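Local coordinates for N-terminal acetyltransferase B complex subunit MDM20 (Candida albicans, PDB 5K04), which serves as the non-catalytic subunit of the N-terminal acetyltransferase B complex, where it probably scaffolds the catalytic subunit NAT3, at residues Asn64-Leu68 / Leu81-Phe85; Phe117-Ile121 / Ile480-Phe484. One frame throughout, in Å; residues are numbered along the deposited sequence.

Overall arrangement
From the N terminus the chain runs through short helices that pack against one another in succession. Contact 1 closes first, joining 64-68 on helix 58-69 to 81-85 on helix 75-87, with 12 residues between the segments. Helices 91-104 and 109-120 follow, and contact 2 opens with 117-121, in the C-terminal part of the latter; it closes 358 residues later, on the long helix 456-485. The two contacts therefore neither nest nor cross but lie in series, with centres about 23 Å and nearest atoms about 6 Å apart. Contact 1 is local stacking within the N-terminal helical array, whereas contact 2 ties that array to the middle of the chain, within the NatB non-catalytic subunit family region.

Contact 1: residues Asn64-Leu68 / Leu81-Phe85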
loop_
_atom_site.group_PDB
_atom_site.type_symbol
_atom_site.label_atom_id
_atom_site.label_comp_id
_atom_site.label_asym_id
_atom_site.label_seq_id
_atom_site.Cartn_x
_atom_site.Cartn_y
_atom_site.Cartn_z
ATOM N N ASN A 64 -38.953 -10.748 2.051
ATOM C CA ASN A 64 -37.897 -11.269 1.182
ATOM C C ASN A 64 -37.763 -12.781 1.321
ATOM O O ASN A 64 -37.497 -13.477 0.335
ATOM C CB ASN A 64 -36.561 -10.580 1.489
ATOM C CG ASN A 64 -36.443 -9.209 0.847
ATOM O OD1 ASN A 64 -37.186 -8.875 -0.076
ATOM N ND2 ASN A 64 -35.491 -8.411 1.328
ATOM N N LEU A 65 -37.950 -13.307 2.535
ATOM C CA LEU A 65 -38.036 -14.753 2.707
ATOM C C LEU A 65 -39.182 -15.327 1.889
ATOM O O LEU A 65 -39.054 -16.403 1.294
ATOM C CB LEU A 65 -38.209 -15.102 4.187
ATOM C CG LEU A 65 -36.959 -14.987 5.064
ATOM C CD1 LEU A 65 -37.270 -15.352 6.505
ATOM C CD2 LEU A 65 -35.849 -15.866 4.517
ATOM N N GLU A 66 -40.313 -14.619 1.858
ATOM C CA GLU A 66 -41.439 -15.023 1.026
ATOM C C GLU A 66 -41.039 -15.088 -0.445
ATOM O O GLU A 66 -41.402 -16.033 -1.153
ATOM C CB GLU A 66 -42.602 -14.050 1.243
ATOM C CG GLU A 66 -43.863 -14.361 0.458
ATOM C CD GLU A 66 -45.041 -13.499 0.887
ATOM O OE1 GLU A 66 -44.819 -12.499 1.607
ATOM O OE2 GLU A 66 -46.190 -13.826 0.513
ATOM N N LEU A 67 -40.268 -14.101 -0.914
ATOM C CA LEU A 67 -39.822 -14.094 -2.307
ATOM C C LEU A 67 -38.874 -15.250 -2.600
ATOM O O LEU A 67 -38.949 -15.871 -3.669
ATOM C CB LEU A 67 -39.132 -12.774 -2.633
ATOM C CG LEU A 67 -39.927 -11.475 -2.657
ATOM C CD1 LEU A 67 -38.937 -10.354 -2.797
ATOM C CD2 LEU A 67 -40.905 -11.465 -3.816
ATOM N N LEU A 68 -37.963 -15.537 -1.671
ATOM C CA LEU A 68 -36.975 -16.586 -1.884
ATOM C C LEU A 68 -37.638 -17.914 -2.219
ATOM O O LEU A 68 -37.194 -18.631 -3.124
ATOM C CB LEU A 68 -36.095 -16.709 -0.639
ATOM C CG LEU A 68 -35.138 -17.887 -0.521
ATOM C CD1 LEU A 68 -34.282 -18.021 -1.777
ATOM C CD2 LEU A 68 -34.257 -17.694 0.700
ATOM N N LEU A 81 -31.840 -10.038 -3.875
ATOM C CA LEU A 81 -32.158 -10.890 -2.730
ATOM C C LEU A 81 -30.898 -11.293 -1.966
ATOM O O LEU A 81 -30.762 -11.001 -0.773
ATOM C CB LEU A 81 -32.917 -12.138 -3.182
ATOM C CG LEU A 81 -34.407 -12.030 -3.467
ATOM C CD1 LEU A 81 -34.917 -13.387 -3.885
ATOM C CD2 LEU A 81 -35.155 -11.534 -2.246
ATOM N N SER A 82 -29.956 -11.958 -2.651
ATOM C CA SER A 82 -28.724 -12.393 -1.993
ATOM C C SER A 82 -27.994 -11.213 -1.379
ATOM O O SER A 82 -27.364 -11.342 -0.324
ATOM C CB SER A 82 -27.807 -13.121 -2.977
ATOM O OG SER A 82 -27.343 -12.240 -3.980
ATOM N N ASP A 83 -28.073 -10.050 -2.023
ATOM C CA ASP A 83 -27.542 -8.837 -1.414
ATOM C C ASP A 83 -28.307 -8.489 -0.140
ATOM O O ASP A 83 -27.701 -8.220 0.902
ATOM C CB ASP A 83 -27.595 -7.689 -2.420
ATOM C CG ASP A 83 -26.895 -6.454 -1.923
ATOM O OD1 ASP A 83 -26.103 -6.566 -0.965
ATOM O OD2 ASP A 83 -27.145 -5.369 -2.484
ATOM N N PHE A 84 -29.644 -8.526 -0.196
ATOM C CA PHE A 84 -30.453 -8.149 0.961
ATOM C C PHE A 84 -30.180 -9.055 2.157
ATOM O O PHE A 84 -30.002 -8.576 3.282
ATOM C CB PHE A 84 -31.944 -8.170 0.605
ATOM C CG PHE A 84 -32.380 -7.020 -0.268
ATOM C CD1 PHE A 84 -32.421 -5.723 0.223
ATOM C CD2 PHE A 84 -32.775 -7.239 -1.579
ATOM C CE1 PHE A 84 -32.825 -4.672 -0.592
ATOM C CE2 PHE A 84 -33.166 -6.197 -2.401
ATOM C CZ PHE A 84 -33.199 -4.913 -1.904
ATOM N N PHE A 85 -30.154 -10.371 1.937
ATOM C CA PHE A 85 -29.959 -11.291 3.056
ATOM C C PHE A 85 -28.562 -11.159 3.640
ATOM O O PHE A 85 -28.387 -11.216 4.863
ATOM C CB PHE A 85 -30.224 -12.731 2.617
ATOM C CG PHE A 85 -31.660 -12.999 2.270
ATOM C CD1 PHE A 85 -32.625 -13.089 3.264
ATOM C CD2 PHE A 85 -32.049 -13.155 0.951
ATOM C CE1 PHE A 85 -33.949 -13.331 2.948
ATOM C CE2 PHE A 85 -33.371 -13.393 0.627
ATOM C CZ PHE A 85 -34.324 -13.483 1.629
#
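Apolar packing between Phe85 and segment 64-68 makes up much of this contact. Leu65 reaches the ring through one branch, CD2, which lies 3.5 Å from Phe85 CE1, while Leu68 adds a looser touch from its own CD2, 4.3 Å from Phe85 CZ. A second cluster forms round Leu81, whose CD2 meets Leu67 CD1 at 4.0 Å. With CG anti to its carbonyl carbon (chi1 -80°), Leu81 extends its branches across to the facing helix.

Polar groups take part by van der Waals contact. The carbonyl oxygen of Asn64 lies at the edge of the Phe85 ring, in its plane and 3.4 Å from CZ, and also accepts the helical bond from Leu68 N. Asn64 CB rests 3.7 Å from Phe85 CZ, and its side chain lies nearly perpendicular to that of Phe84. Leu46 and Glu49 of helix 42-55 touch Asn64 as well, whereas Val97 of helix 91-104 meets both Leu68 and Leu81.

The short segment axes pass 10.8 Å apart at 140°, the roughly antiparallel packing of consecutive helices in a TPR-like helical-repeat array, consistent with the family's place in the TPR clan.

Contact 2: residues Phe117-Ile121 / Ile480-Phe484; sequences FDNSI and IIQGF
Phe117 points the edge of its ring at one face of Phe484, forming a T-shaped (edge-to-face) pair between two parts of this helical-repeat protein far apart in sequence: helix 109-120 of the N-terminal array and the long helix 456-485. The ring planes stand at 77° and the centroids are 5.2 Å apart. Phe117 CZ does the touching, 3.8 Å from Phe484 CD2 and displaced from the ring centre toward the rim. With CG anti to the backbone N (chi1 172°), Phe117 is carried out toward the facing helix. The aromatic cluster continues beyond the pair, since Phe129 meets Phe117 edge-to-face and Trp148 does the same with Phe484, while its NE1 is hydrogen-bonded to the Phe484 carbonyl.

Beside the rings, Ile121 and Ile480 run antiparallel alongside one another, and each puts its CD1 against the other's CG2, Ile121 CD1 lying 3.8 Å from Ile480 CG2. The same Ile121 CD1 sits over one face of the Phe117 ring, off toward its rim, and lies 4.0 Å from Ile481 CG1, so this one methyl touches both isoleucines and the Phe117 ring. Gln482, which takes no part in this contact, packs on Ile37 of the NAT3 chain. Asp118 and Ile481 meet where the backbones of the segments come closest; their side chains lie nearly perpendicular, bringing the carboxylate oxygen Asp118 OD1 within 3.6 Å of the methyl Ile481 CD1.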
loop_
_atom_site.group_PDB
_atom_site.type_symbol
_atom_site.label_atom_id
_atom_site.label_comp_id
_atom_site.label_asym_id
_atom_site.label_seq_id
_atom_site.Cartn_x
_atom_site.Cartn_y
_atom_site.Cartn_z
ATOM N N PHE A 117 -20.307 -15.090 -8.522
ATOM C CA PHE A 117 -18.891 -14.948 -8.212
ATOM C C PHE A 117 -18.443 -13.498 -8.352
ATOM O O PHE A 117 -17.781 -12.956 -7.462
ATOM C CB PHE A 117 -18.083 -15.878 -9.126
ATOM C CG PHE A 117 -16.597 -15.687 -9.046
ATOM C CD1 PHE A 117 -15.910 -15.907 -7.857
ATOM C CD2 PHE A 117 -15.881 -15.309 -10.168
ATOM C CE1 PHE A 117 -14.534 -15.730 -7.791
ATOM C CE2 PHE A 117 -14.508 -15.139 -10.113
ATOM C CZ PHE A 117 -13.832 -15.349 -8.918
ATOM N N ASP A 118 -18.811 -12.857 -9.469
ATOM C CA ASP A 118 -18.430 -11.465 -9.705
ATOM C C ASP A 118 -18.967 -10.552 -8.617
ATOM O O ASP A 118 -18.292 -9.609 -8.202
ATOM C CB ASP A 118 -18.927 -11.011 -11.073
ATOM C CG ASP A 118 -18.172 -11.673 -12.207
ATOM O OD1 ASP A 118 -17.229 -12.441 -11.921
ATOM O OD2 ASP A 118 -18.508 -11.425 -13.377
ATOM N N ASN A 119 -20.180 -10.822 -8.139
ATOM C CA ASN A 119 -20.752 -10.027 -7.067
ATOM C C ASN A 119 -20.163 -10.390 -5.713
ATOM O O ASN A 119 -20.186 -9.562 -4.803
ATOM C CB ASN A 119 -22.276 -10.192 -7.053
ATOM C CG ASN A 119 -22.951 -9.544 -8.277
ATOM O OD1 ASN A 119 -23.741 -10.172 -8.978
ATOM N ND2 ASN A 119 -22.631 -8.283 -8.526
ATOM N N SER A 120 -19.608 -11.597 -5.576
ATOM C CA SER A 120 -19.102 -12.085 -4.302
ATOM C C SER A 120 -17.674 -11.656 -4.024
ATOM O O SER A 120 -17.232 -11.777 -2.879
ATOM C CB SER A 120 -19.168 -13.623 -4.233
ATOM O OG SER A 120 -20.507 -14.085 -4.129
ATOM N N ILE A 121 -16.945 -11.172 -5.032
ATOM C CA ILE A 121 -15.506 -10.975 -4.874
ATOM C C ILE A 121 -15.218 -9.981 -3.752
ATOM O O ILE A 121 -14.400 -10.249 -2.862
ATOM C CB ILE A 121 -14.882 -10.549 -6.212
ATOM C CG1 ILE A 121 -14.919 -11.752 -7.165
ATOM C CG2 ILE A 121 -13.450 -10.035 -6.001
ATOM C CD1 ILE A 121 -14.268 -11.550 -8.512
ATOM N N ILE A 480 -8.773 -9.722 -10.815
ATOM C CA ILE A 480 -9.162 -11.013 -10.250
ATOM C C ILE A 480 -9.980 -11.827 -11.247
ATOM O O ILE A 480 -9.799 -13.043 -11.375
ATOM C CB ILE A 480 -9.932 -10.801 -8.933
ATOM C CG1 ILE A 480 -9.009 -10.185 -7.875
ATOM C CG2 ILE A 480 -10.526 -12.117 -8.461
ATOM C CD1 ILE A 480 -9.718 -9.794 -6.600
ATOM N N ILE A 481 -10.880 -11.171 -11.979
ATOM C CA ILE A 481 -11.717 -11.869 -12.956
ATOM C C ILE A 481 -10.865 -12.397 -14.099
ATOM O O ILE A 481 -10.996 -13.555 -14.520
ATOM C CB ILE A 481 -12.832 -10.933 -13.467
ATOM C CG1 ILE A 481 -13.861 -10.664 -12.361
ATOM C CG2 ILE A 481 -13.513 -11.498 -14.710
ATOM C CD1 ILE A 481 -15.014 -9.750 -12.784
ATOM N N GLN A 482 -9.980 -11.550 -14.617
ATOM C CA GLN A 482 -9.110 -11.944 -15.723
ATOM C C GLN A 482 -8.082 -12.971 -15.277
ATOM O O GLN A 482 -7.736 -13.885 -16.035
ATOM C CB GLN A 482 -8.407 -10.712 -16.293
ATOM C CG GLN A 482 -9.311 -9.727 -16.998
ATOM C CD GLN A 482 -8.581 -8.440 -17.358
ATOM O OE1 GLN A 482 -7.384 -8.291 -17.090
ATOM N NE2 GLN A 482 -9.303 -7.499 -17.967
ATOM N N GLY A 483 -7.553 -12.815 -14.063
ATOM C CA GLY A 483 -6.607 -13.796 -13.560
ATOM C C GLY A 483 -7.220 -15.179 -13.443
ATOM O O GLY A 483 -6.554 -16.177 -13.703
ATOM N N PHE A 484 -8.494 -15.257 -13.030
ATOM C CA PHE A 484 -9.191 -16.540 -13.052
ATOM C C PHE A 484 -9.468 -17.006 -14.482
ATOM O O PHE A 484 -9.258 -18.179 -14.803
ATOM C CB PHE A 484 -10.495 -16.445 -12.258
ATOM C CG PHE A 484 -10.357 -16.757 -10.785
ATOM C CD1 PHE A 484 -10.415 -18.070 -10.330
ATOM C CD2 PHE A 484 -10.209 -15.736 -9.854
ATOM C CE1 PHE A 484 -10.307 -18.356 -8.983
ATOM C CE2 PHE A 484 -10.095 -16.010 -8.502
ATOM C CZ PHE A 484 -10.138 -17.328 -8.063
#